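Local coordinates for protein Exo-beta-1,4-mannosidase (Rhizomucor miehei, PDB 4LYP) that probably removes mannose units from the non-reducing ends of beta-1,4-linked mannosides, as a secreted fungal exo-beta-mannosidase of glycoside hydrolase family 5 with transglycosylation activity, at residues 273-276 and 277-280; 194-197 and 198-202; 159-162 and 163-167; 366-369 and 370-374. One frame throughout, in Å; residues are numbered along the deposited sequence. Where two conformers were deposited one is given.

Interaction 1. Residues 273-276 and 277-280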
loop_
_atom_site.group_PDB
_atom_site.type_symbol
_atom_site.label_atom_id
_atom_site.label_comp_id
_atom_site.label_asym_id
_atom_site.label_seq_id
_atom_site.Cartn_x
_atom_site.Cartn_y
_atom_site.Cartn_z
ATOM N N GLU A 273 4.344 -2.065 -21.120
ATOM C CA GLU A 273 3.920 -0.642 -21.187
ATOM C C GLU A 273 2.413 -0.512 -21.516
ATOM O O GLU A 273 1.773 0.400 -21.072
ATOM C CB GLU A 273 4.754 0.102 -22.192
ATOM C CG GLU A 273 4.730 1.666 -21.895
ATOM C CD GLU A 273 5.705 2.518 -22.747
ATOM O OE1 GLU A 273 6.286 1.925 -23.681
ATOM O OE2 GLU A 273 5.815 3.807 -22.552
ATOM N N TYR A 274 1.843 -1.471 -22.273
ATOM C CA TYR A 274 0.417 -1.433 -22.597
ATOM C C TYR A 274 -0.389 -1.495 -21.299
ATOM O O TYR A 274 -1.329 -0.743 -21.091
ATOM C CB TYR A 274 0.054 -2.685 -23.490
ATOM C CG TYR A 274 -1.416 -2.735 -23.849
ATOM C CD1 TYR A 274 -1.856 -2.061 -24.988
ATOM C CD2 TYR A 274 -2.370 -3.384 -23.016
ATOM C CE1 TYR A 274 -3.214 -2.039 -25.325
ATOM C CE2 TYR A 274 -3.728 -3.346 -23.367
ATOM C CZ TYR A 274 -4.110 -2.688 -24.521
ATOM O OH TYR A 274 -5.457 -2.677 -24.886
ATOM N N ASP A 275 -0.035 -2.435 -20.414
ATOM C CA ASP A 275 -0.727 -2.569 -19.128
ATOM C C ASP A 275 -0.549 -1.271 -18.314
ATOM O O ASP A 275 -1.494 -0.790 -17.661
ATOM C CB ASP A 275 -0.141 -3.758 -18.383
ATOM C CG ASP A 275 -0.628 -3.897 -16.949
ATOM O OD1 ASP A 275 -1.817 -4.272 -16.761
ATOM O OD2 ASP A 275 0.208 -3.690 -16.050
ATOM N N PHE A 276 0.690 -0.743 -18.302
ATOM C CA PHE A 276 0.945 0.527 -17.592
ATOM C C PHE A 276 0.058 1.642 -18.082
ATOM O O PHE A 276 -0.538 2.398 -17.270
ATOM C CB PHE A 276 2.446 0.853 -17.757
ATOM C CG PHE A 276 2.904 2.066 -17.003
ATOM C CD1 PHE A 276 2.851 3.334 -17.594
ATOM C CD2 PHE A 276 3.421 1.936 -15.688
ATOM C CE1 PHE A 276 3.335 4.435 -16.885
ATOM C CE2 PHE A 276 3.884 3.033 -14.999
ATOM C CZ PHE A 276 3.859 4.263 -15.602
ATOM N N ASP A 277 -0.050 1.814 -19.393
ATOM C CA ASP A 277 -0.850 2.892 -19.964
ATOM C C ASP A 277 -2.348 2.679 -19.753
ATOM O O ASP A 277 -3.112 3.614 -19.581
ATOM C CB ASP A 277 -0.524 3.091 -21.460
ATOM C CG ASP A 277 0.862 3.632 -21.667
ATOM O OD1 ASP A 277 1.494 4.136 -20.711
ATOM O OD2 ASP A 277 1.326 3.658 -22.828
ATOM N N ARG A 278 -2.758 1.422 -19.791
ATOM C CA ARG A 278 -4.178 1.092 -19.588
ATOM C C ARG A 278 -4.652 1.609 -18.194
ATOM O O ARG A 278 -5.777 2.071 -18.046
ATOM C CB ARG A 278 -4.344 -0.420 -19.647
ATOM C CG ARG A 278 -5.673 -0.958 -19.254
ATOM C CD ARG A 278 -5.895 -2.410 -19.646
ATOM N NE ARG A 278 -4.882 -3.274 -19.007
ATOM C CZ ARG A 278 -4.528 -4.485 -19.417
ATOM N NH1 ARG A 278 -5.165 -5.061 -20.460
ATOM N NH2 ARG A 278 -3.512 -5.161 -18.782
ATOM N N ALA A 279 -3.756 1.543 -17.199
ATOM C CA ALA A 279 -4.096 2.009 -15.867
ATOM C C ALA A 279 -3.886 3.523 -15.702
ATOM O O ALA A 279 -4.598 4.182 -14.984
ATOM C CB ALA A 279 -3.208 1.304 -14.808
ATOM N N HIS A 280 -2.803 4.049 -16.345
ATOM C CA HIS A 280 -2.318 5.395 -15.975
ATOM C C HIS A 280 -2.651 6.497 -16.981
ATOM O O HIS A 280 -2.585 7.663 -16.585
ATOM C CB HIS A 280 -0.809 5.358 -15.775
ATOM C CG HIS A 280 -0.392 4.466 -14.645
ATOM N ND1 HIS A 280 0.434 3.406 -14.787
ATOM C CD2 HIS A 280 -0.618 4.584 -13.287
ATOM C CE1 HIS A 280 0.635 2.820 -13.572
ATOM N NE2 HIS A 280 0.038 3.543 -12.665
HETATM O O HOH W 1 4.103 4.913 -20.931
HETATM O O HOH W 2 -3.700 -2.278 -16.410
#
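Arg278 reaches back along the short helix 273-280 to Asp275 and Tyr274, one turn earlier. This helix belongs to the outer layer of the TIM barrel. It lies between strand 262-264 and strand 288-292 in the chain. The Arg278 side chain starts with CB beside the backbone oxygens of Tyr274 and Asp275. Its chain then runs outward and bends at chi3 (60°), which turns the guanidinium back toward Asp275. NE donates to a water, 3.0 Å away, that is also bound by O and OD1 of Asp275. The Tyr274 edge, with CE2 near CZ, meets the guanidinium face nearly perpendicularly. NH1 lies in the plane of the Tyr274 ring, at its edge, 3.7 Å from CE2. NH2 ends the chain in a salt bridge to Asp275 OD1 at 2.8 Å. The acceptor lies in the guanidinium plane and uses its anti lone pair. Glu241 gives the same NH2 a second carboxylate partner, so the arginine ties this helix to the segment before helix 244-257.

On another side of the helix, the edge of His280 meets the face of Phe276, with ring planes 52° apart. Leu329 of helix 308-329 packs on both residues. Glu273 and Asp277 form a third pair. Their carboxylates are like charges, with Glu273 OE2 and Asp277 OD2 4.5 Å apart. A water within hydrogen-bonding distance of Glu273 OE2 and Asp277 OD1 may offset part of the like charge. His280 ND1 sits over the centre of the Phe276 ring, 3.3 Å above its plane, and also makes a weak bond to Phe276 O.

Interaction 2. Residues 194-197 and 198-202; sequences DSEI and APKAN
Ala198 binds back to Asp194 through its backbone: Ala198 N donates to Asp194 O at 2.8 Å. Its CB also rests against that oxygen. Asp194 uses its side chain too. OD2 accepts from both Glu196 N and Ile197 N, each at 2.9 Å, and the two N-H groups come from opposite faces of the carboxylate plane. The Ile197 bond is the straighter one, at 169°.

Pro199 follows Ala198. Its ring nitrogen has no hydrogen, so it cannot make the backbone bond to Ser195 O and puts its CD against that oxygen instead, at 3.3 Å. Asp194 precedes the turn that leads into helix 197-213, and its bonds to Glu196 N and Ile197 N are capping bonds. Helix 181-193 ends just before it, so the stretch is a tight link between two outer helices of the TIM barrel.

Lys200 reaches back one turn. Its chain bends at chi3 (-141°), and CE passes near Glu196 O. NZ then forms a salt bridge with Glu196 OE1 at 3.0 Å, using the anti lone pair of that oxygen. Ala201 N donates to Ile197 O at 2.9 Å, and its CB stands 4.3 Å from Ile197 CG2. Asn202 turns its amide back to Ala198 O, with ND2 at 3.0 Å. Asn202 N reaches the same oxygen from the other face, while OD1 accepts from Trp246 NE1.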
loop_
_atom_site.group_PDB
_atom_site.type_symbol
_atom_site.label_atom_id
_atom_site.label_comp_id
_atom_site.label_asym_id
_atom_site.label_seq_id
_atom_site.Cartn_x
_atom_site.Cartn_y
_atom_site.Cartn_z
ATOM N N ASP A 194 -17.177 -8.740 -15.694
ATOM C CA ASP A 194 -18.421 -9.473 -15.957
ATOM C C ASP A 194 -19.536 -8.445 -16.173
ATOM O O ASP A 194 -19.781 -7.581 -15.318
ATOM C CB ASP A 194 -18.734 -10.402 -14.818
ATOM C CG ASP A 194 -20.014 -11.153 -15.070
ATOM O OD1 ASP A 194 -19.904 -12.378 -15.411
ATOM O OD2 ASP A 194 -21.117 -10.657 -14.951
ATOM N N SER A 195 -20.220 -8.518 -17.299
ATOM C CA SER A 195 -21.189 -7.469 -17.691
ATOM C C SER A 195 -22.373 -7.339 -16.704
ATOM O O SER A 195 -22.988 -6.284 -16.673
ATOM C CB SER A 195 -21.792 -7.850 -19.125
ATOM O OG SER A 195 -22.416 -9.204 -19.070
ATOM N N GLU A 196 -22.719 -8.461 -16.035
ATOM C CA GLU A 196 -23.778 -8.431 -15.089
ATOM C C GLU A 196 -23.350 -8.003 -13.675
ATOM O O GLU A 196 -23.966 -7.206 -12.976
ATOM C CB GLU A 196 -24.598 -9.744 -15.050
ATOM C CG GLU A 196 -25.815 -9.633 -14.073
ATOM C CD GLU A 196 -26.517 -10.827 -13.660
ATOM O OE1 GLU A 196 -27.153 -10.716 -12.582
ATOM O OE2 GLU A 196 -26.383 -11.817 -14.365
ATOM N N ILE A 197 -22.239 -8.634 -13.232
ATOM C CA ILE A 197 -21.763 -8.399 -11.872
ATOM C C ILE A 197 -21.125 -7.006 -11.733
ATOM O O ILE A 197 -21.330 -6.368 -10.714
ATOM C CB ILE A 197 -20.738 -9.477 -11.490
ATOM C CG1 ILE A 197 -21.471 -10.851 -11.345
ATOM C CG2 ILE A 197 -19.966 -9.149 -10.203
ATOM C CD1 ILE A 197 -20.555 -12.058 -11.377
ATOM N N ALA A 198 -20.363 -6.581 -12.741
ATOM C CA ALA A 198 -19.535 -5.385 -12.534
ATOM C C ALA A 198 -20.373 -4.143 -12.192
ATOM O O ALA A 198 -20.004 -3.379 -11.300
ATOM C CB ALA A 198 -18.670 -5.122 -13.759
ATOM N N PRO A 199 -21.544 -3.884 -12.863
ATOM C CA PRO A 199 -22.255 -2.665 -12.452
ATOM C C PRO A 199 -22.703 -2.724 -11.014
ATOM O O PRO A 199 -22.701 -1.709 -10.298
ATOM C CB PRO A 199 -23.471 -2.642 -13.421
ATOM C CG PRO A 199 -23.007 -3.470 -14.609
ATOM C CD PRO A 199 -22.078 -4.521 -14.085
ATOM N N LYS A 200 -23.107 -3.909 -10.560
ATOM C CA LYS A 200 -23.612 -4.071 -9.188
ATOM C C LYS A 200 -22.495 -3.934 -8.158
ATOM O O LYS A 200 -22.626 -3.263 -7.117
ATOM C CB LYS A 200 -24.310 -5.428 -9.066
ATOM C CG LYS A 200 -25.610 -5.498 -9.916
ATOM C CD LYS A 200 -26.360 -6.799 -9.756
ATOM C CE LYS A 200 -26.965 -7.359 -10.914
ATOM N NZ LYS A 200 -27.467 -8.677 -10.424
ATOM N N ALA A 201 -21.380 -4.568 -8.466
ATOM C CA ALA A 201 -20.190 -4.567 -7.551
ATOM C C ALA A 201 -19.709 -3.145 -7.471
ATOM O O ALA A 201 -19.361 -2.662 -6.397
ATOM C CB ALA A 201 -19.153 -5.538 -8.043
ATOM N N ASN A 202 -19.599 -2.440 -8.630
ATOM C CA ASN A 202 -19.083 -1.072 -8.638
ATOM C C ASN A 202 -19.975 -0.090 -7.975
ATOM O O ASN A 202 -19.511 0.916 -7.420
ATOM C CB ASN A 202 -18.611 -0.707 -10.017
ATOM C CG ASN A 202 -17.221 -1.327 -10.223
ATOM O OD1 ASN A 202 -16.206 -0.680 -9.924
ATOM N ND2 ASN A 202 -17.188 -2.520 -10.959
#

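Interaction 3. Residues 159-162 and 163-167; sequences FGQY and VAWIT
Helix 158-167 belongs to the helical layer round the TIM barrel, and Trp165 packs there against Gln161 and Tyr162 of the preceding turn. The two neighbours meet the indole in different ways. Gln161 lies over a face of it, while the indole turns an edge to Tyr162.

The Gln161 chain bends at chi2 (60°), which folds it over the indole. CG sits above the six-membered ring, 3.9 Å from its centroid and close to the ring normal, a CH-pi contact. The amide continues toward the five-membered ring. NE2 lies 3.2 Å above the indole plane, toward the rim. The amide and indole planes are 61° apart, so the amide is not stacked flat. NE2 and Trp165 NE1 are both donors and do not bond to each other. The polar end of Gln161 is held elsewhere: OE1 accepts from Arg111 NH1, and NE2 donates to Gln170 OE1. These two bonds probably fix the rotation of the amide.

Tyr162 takes the indole edge in a T-shaped stack. The centroids of its ring and the six-membered ring are 5.5 Å apart, with planes at 85°. Tyr162 and Phe191 of helix 181-193 form a further edge-to-face pair. The buried Tyr162 ring packs against helices 181-193 and 197-213, meeting Leu204 and His208 of the latter. The helix backbone is regular here, with Trp165 N bonded to Gln161 O at 2.9 Å. Trp165 CZ3 stands over the Tyr162 face, 4.2 Å from CD2 and offset toward the rim of the ring.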
loop_
_atom_site.group_PDB
_atom_site.type_symbol
_atom_site.label_atom_id
_atom_site.label_comp_id
_atom_site.label_asym_id
_atom_site.label_seq_id
_atom_site.Cartn_x
_atom_site.Cartn_y
_atom_site.Cartn_z
ATOM N N PHE A 159 -12.108 -7.301 -3.834
ATOM C CA PHE A 159 -13.013 -7.422 -4.987
ATOM C C PHE A 159 -13.687 -8.778 -4.994
ATOM O O PHE A 159 -14.860 -8.876 -5.384
ATOM C CB PHE A 159 -12.263 -7.215 -6.276
ATOM C CG PHE A 159 -11.868 -5.786 -6.563
ATOM C CD1 PHE A 159 -12.065 -4.769 -5.678
ATOM C CD2 PHE A 159 -11.219 -5.487 -7.741
ATOM C CE1 PHE A 159 -11.715 -3.459 -5.953
ATOM C CE2 PHE A 159 -10.867 -4.188 -8.066
ATOM C CZ PHE A 159 -11.078 -3.156 -7.168
ATOM N N GLY A 160 -13.032 -9.864 -4.538
ATOM C CA GLY A 160 -13.681 -11.159 -4.468
ATOM C C GLY A 160 -14.825 -11.174 -3.494
ATOM O O GLY A 160 -15.824 -11.854 -3.733
ATOM N N GLN A 161 -14.727 -10.418 -2.409
ATOM C CA GLN A 161 -15.832 -10.303 -1.471
ATOM C C GLN A 161 -16.993 -9.539 -2.116
ATOM O O GLN A 161 -18.139 -9.923 -1.927
ATOM C CB GLN A 161 -15.382 -9.674 -0.152
ATOM C CG GLN A 161 -16.529 -9.546 0.825
ATOM C CD GLN A 161 -17.131 -10.898 1.160
ATOM O OE1 GLN A 161 -16.420 -11.808 1.593
ATOM N NE2 GLN A 161 -18.456 -11.070 0.984
ATOM N N TYR A 162 -16.708 -8.437 -2.817
ATOM C CA TYR A 162 -17.823 -7.753 -3.512
ATOM C C TYR A 162 -18.508 -8.711 -4.473
ATOM O O TYR A 162 -19.761 -8.724 -4.570
ATOM C CB TYR A 162 -17.361 -6.496 -4.233
ATOM C CG TYR A 162 -17.071 -5.297 -3.381
ATOM C CD1 TYR A 162 -15.824 -5.070 -2.812
ATOM C CD2 TYR A 162 -18.053 -4.354 -3.096
ATOM C CE1 TYR A 162 -15.543 -3.951 -2.072
ATOM C CE2 TYR A 162 -17.781 -3.215 -2.372
ATOM C CZ TYR A 162 -16.514 -2.982 -1.879
ATOM O OH TYR A 162 -16.278 -1.807 -1.261
ATOM N N VAL A 163 -17.743 -9.510 -5.231
ATOM C CA VAL A 163 -18.322 -10.494 -6.120
ATOM C C VAL A 163 -19.176 -11.475 -5.351
ATOM O O VAL A 163 -20.300 -11.801 -5.769
ATOM C CB VAL A 163 -17.234 -11.185 -6.977
ATOM C CG1 VAL A 163 -17.821 -12.380 -7.748
ATOM C CG2 VAL A 163 -16.568 -10.181 -7.927
ATOM N N ALA A 164 -18.691 -11.973 -4.199
ATOM C CA ALA A 164 -19.496 -12.881 -3.380
ATOM C C ALA A 164 -20.784 -12.216 -2.940
ATOM O O ALA A 164 -21.858 -12.882 -2.877
ATOM C CB ALA A 164 -18.671 -13.302 -2.164
ATOM N N TRP A 165 -20.733 -10.964 -2.508
ATOM C CA TRP A 165 -21.970 -10.261 -2.158
ATOM C C TRP A 165 -22.942 -10.190 -3.302
ATOM O O TRP A 165 -24.136 -10.433 -3.096
ATOM C CB TRP A 165 -21.649 -8.902 -1.643
ATOM C CG TRP A 165 -21.158 -8.832 -0.206
ATOM C CD1 TRP A 165 -21.535 -9.619 0.828
ATOM C CD2 TRP A 165 -20.260 -7.839 0.348
ATOM N NE1 TRP A 165 -20.919 -9.219 2.007
ATOM C CE2 TRP A 165 -20.141 -8.113 1.754
ATOM C CE3 TRP A 165 -19.579 -6.736 -0.180
ATOM C CZ2 TRP A 165 -19.396 -7.304 2.597
ATOM C CZ3 TRP A 165 -18.870 -5.930 0.693
ATOM C CH2 TRP A 165 -18.765 -6.222 2.075
ATOM N N ILE A 166 -22.485 -9.905 -4.507
ATOM C CA ILE A 166 -23.407 -9.772 -5.615
ATOM C C ILE A 166 -23.980 -11.095 -6.057
ATOM O O ILE A 166 -25.181 -11.190 -6.341
ATOM C CB ILE A 166 -22.680 -9.046 -6.813
ATOM C CG1 ILE A 166 -22.243 -7.625 -6.418
ATOM C CG2 ILE A 166 -23.632 -9.033 -8.054
ATOM C CD1 ILE A 166 -23.346 -6.766 -5.830
ATOM N N THR A 167 -23.154 -12.141 -6.059
ATOM C CA THR A 167 -23.614 -13.469 -6.554
ATOM C C THR A 167 -24.380 -14.212 -5.507
ATOM O O THR A 167 -25.061 -15.156 -5.815
ATOM C CB THR A 167 -22.437 -14.298 -7.112
ATOM O OG1 THR A 167 -21.551 -14.573 -6.021
ATOM C CG2 THR A 167 -21.700 -13.655 -8.218
#

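Interaction 4. Residues 366-369 and 370-374; sequences EYYQ and KAFNQ
Glu366 has CG anti to its backbone N (chi1 173°), whereas Lys370 has CG anti to its carbonyl carbon (chi1 -71°). Both chains are extended beyond CG. They therefore run side by side in the same direction from successive turns of helix 362-380, an outer helix of the TIM barrel. Lys370 NZ forms an i to i+4 salt bridge with Glu366 OE2, at 2.8 Å. The ammonium approaches from above the carboxylate plane. Further back along the chains, Glu366 CG touches Lys370 CE at 3.8 Å. OE2 has a second donor, Asn312 ND2 of helix 308-329, so the pair joins two neighbouring helices.

Tyr368 and Phe372 also lie side by side, but toward the interior. The edge of Tyr368 faces the ring of Phe372 in an offset T-shaped pair, with centroids 5.7 Å apart and planes at 87°. Phe338 meets Tyr368, and Tyr436 of helix 429-448 stacks on Phe372.

Backbone bonds support both pairs: Lys370 N to Glu366 O at 2.9 Å, and Phe372 N to Tyr368 O at 2.8 Å. The next bond along the helix is Asn373 N to Gln369 O, at 2.9 Å. The closest ring contact is Tyr368 CD2, 3.8 Å from both CZ and CE2 of Phe372.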
loop_
_atom_site.group_PDB
_atom_site.type_symbol
_atom_site.label_atom_id
_atom_site.label_comp_id
_atom_site.label_asym_id
_atom_site.label_seq_id
_atom_site.Cartn_x
_atom_site.Cartn_y
_atom_site.Cartn_z
ATOM N N GLU A 366 20.863 -5.208 1.912
ATOM C CA GLU A 366 21.593 -4.820 0.738
ATOM C C GLU A 366 20.617 -4.481 -0.432
ATOM O O GLU A 366 20.805 -3.500 -1.142
ATOM C CB GLU A 366 22.531 -5.936 0.291
ATOM C CG GLU A 366 23.192 -5.665 -1.022
ATOM C CD GLU A 366 24.122 -6.784 -1.499
ATOM O OE1 GLU A 366 24.815 -7.385 -0.619
ATOM O OE2 GLU A 366 24.222 -6.992 -2.724
ATOM N N TYR A 367 19.554 -5.297 -0.568
ATOM C CA TYR A 367 18.584 -5.063 -1.591
ATOM C C TYR A 367 17.912 -3.713 -1.449
ATOM O O TYR A 367 17.795 -2.934 -2.396
ATOM C CB TYR A 367 17.536 -6.195 -1.515
ATOM C CG TYR A 367 16.492 -6.175 -2.589
ATOM C CD1 TYR A 367 16.772 -6.496 -3.932
ATOM C CD2 TYR A 367 15.141 -5.904 -2.214
ATOM C CE1 TYR A 367 15.751 -6.544 -4.827
ATOM C CE2 TYR A 367 14.121 -5.966 -3.158
ATOM C CZ TYR A 367 14.445 -6.307 -4.457
ATOM O OH TYR A 367 13.459 -6.415 -5.422
ATOM N N TYR A 368 17.492 -3.394 -0.191
ATOM C CA TYR A 368 16.912 -2.088 0.090
ATOM C C TYR A 368 17.949 -0.990 -0.192
ATOM O O TYR A 368 17.614 0.025 -0.817
ATOM C CB TYR A 368 16.514 -1.950 1.575
ATOM C CG TYR A 368 15.120 -2.429 1.973
ATOM C CD1 TYR A 368 14.616 -3.702 1.669
ATOM C CD2 TYR A 368 14.326 -1.576 2.742
ATOM C CE1 TYR A 368 13.335 -4.086 2.074
ATOM C CE2 TYR A 368 13.046 -1.949 3.161
ATOM C CZ TYR A 368 12.578 -3.186 2.826
ATOM O OH TYR A 368 11.310 -3.522 3.281
ATOM N N GLN A 369 19.174 -1.169 0.302
ATOM C CA GLN A 369 20.142 -0.109 0.178
ATOM C C GLN A 369 20.424 0.226 -1.290
ATOM O O GLN A 369 20.506 1.397 -1.662
ATOM C CB GLN A 369 21.432 -0.474 0.900
ATOM C CG GLN A 369 22.488 0.636 0.771
ATOM C CD GLN A 369 23.637 0.301 1.638
ATOM O OE1 GLN A 369 24.415 -0.594 1.285
ATOM N NE2 GLN A 369 23.685 0.881 2.796
ATOM N N LYS A 370 20.544 -0.779 -2.142
ATOM C CA LYS A 370 20.805 -0.547 -3.540
ATOM C C LYS A 370 19.617 0.076 -4.231
ATOM O O LYS A 370 19.760 0.969 -5.098
ATOM C CB LYS A 370 21.248 -1.832 -4.223
ATOM C CG LYS A 370 22.641 -2.211 -3.770
ATOM C CD LYS A 370 23.121 -3.519 -4.354
ATOM C CE LYS A 370 24.594 -3.786 -4.069
ATOM N NZ LYS A 370 25.051 -5.131 -4.643
ATOM N N ALA A 371 18.394 -0.381 -3.940
ATOM C CA ALA A 371 17.195 0.203 -4.555
ATOM C C ALA A 371 17.156 1.674 -4.133
ATOM O O ALA A 371 16.888 2.562 -5.000
ATOM C CB ALA A 371 15.938 -0.544 -4.082
ATOM N N PHE A 372 17.318 1.957 -2.845
ATOM C CA PHE A 372 17.273 3.323 -2.353
ATOM C C PHE A 372 18.308 4.188 -3.021
ATOM O O PHE A 372 18.018 5.318 -3.395
ATOM C CB PHE A 372 17.543 3.295 -0.841
ATOM C CG PHE A 372 16.330 2.815 0.001
ATOM C CD1 PHE A 372 14.999 2.911 -0.434
ATOM C CD2 PHE A 372 16.586 2.298 1.286
ATOM C CE1 PHE A 372 13.980 2.521 0.388
ATOM C CE2 PHE A 372 15.529 1.943 2.109
ATOM C CZ PHE A 372 14.224 2.017 1.658
ATOM N N ASN A 373 19.569 3.723 -3.148
ATOM C CA ASN A 373 20.555 4.558 -3.753
ATOM C C ASN A 373 20.232 4.868 -5.228
ATOM O O ASN A 373 20.458 5.994 -5.703
ATOM C CB ASN A 373 21.918 3.906 -3.681
ATOM C CG ASN A 373 22.506 3.941 -2.271
ATOM O OD1 ASN A 373 22.064 4.769 -1.430
ATOM N ND2 ASN A 373 23.471 3.115 -2.036
ATOM N N GLN A 374 19.623 3.923 -5.932
ATOM C CA GLN A 374 19.204 4.173 -7.298
ATOM C C GLN A 374 18.074 5.201 -7.314
ATOM O O GLN A 374 18.032 6.079 -8.204
ATOM C CB GLN A 374 18.817 2.851 -7.980
ATOM C CG GLN A 374 18.532 3.074 -9.448
ATOM C CD GLN A 374 18.204 1.763 -10.141
ATOM O OE1 GLN A 374 18.196 0.696 -9.508
ATOM N NE2 GLN A 374 17.910 1.795 -11.444
#

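Overall arrangement
From the N terminus the order is interaction 3, interaction 2, interaction 1 and interaction 4. All four are in series: none nests in or crosses another. Each joins adjoining segments, so none closes a long loop. Interaction 3 is on helix 158-167, and interaction 2 starts helix 197-213. These two touch: Ile166 CD1 lies 3.6 Å from Lys200 CB, and Thr167 packs on Ile197. Interactions 1 and 4 are on helices 273-280 and 362-380. They do not touch, but both pack on helix 308-329. Interactions 2 and 4 have centres about 42 Å apart, on opposite sides of the chain's centre. Together the four sample the outer helices of the barrel.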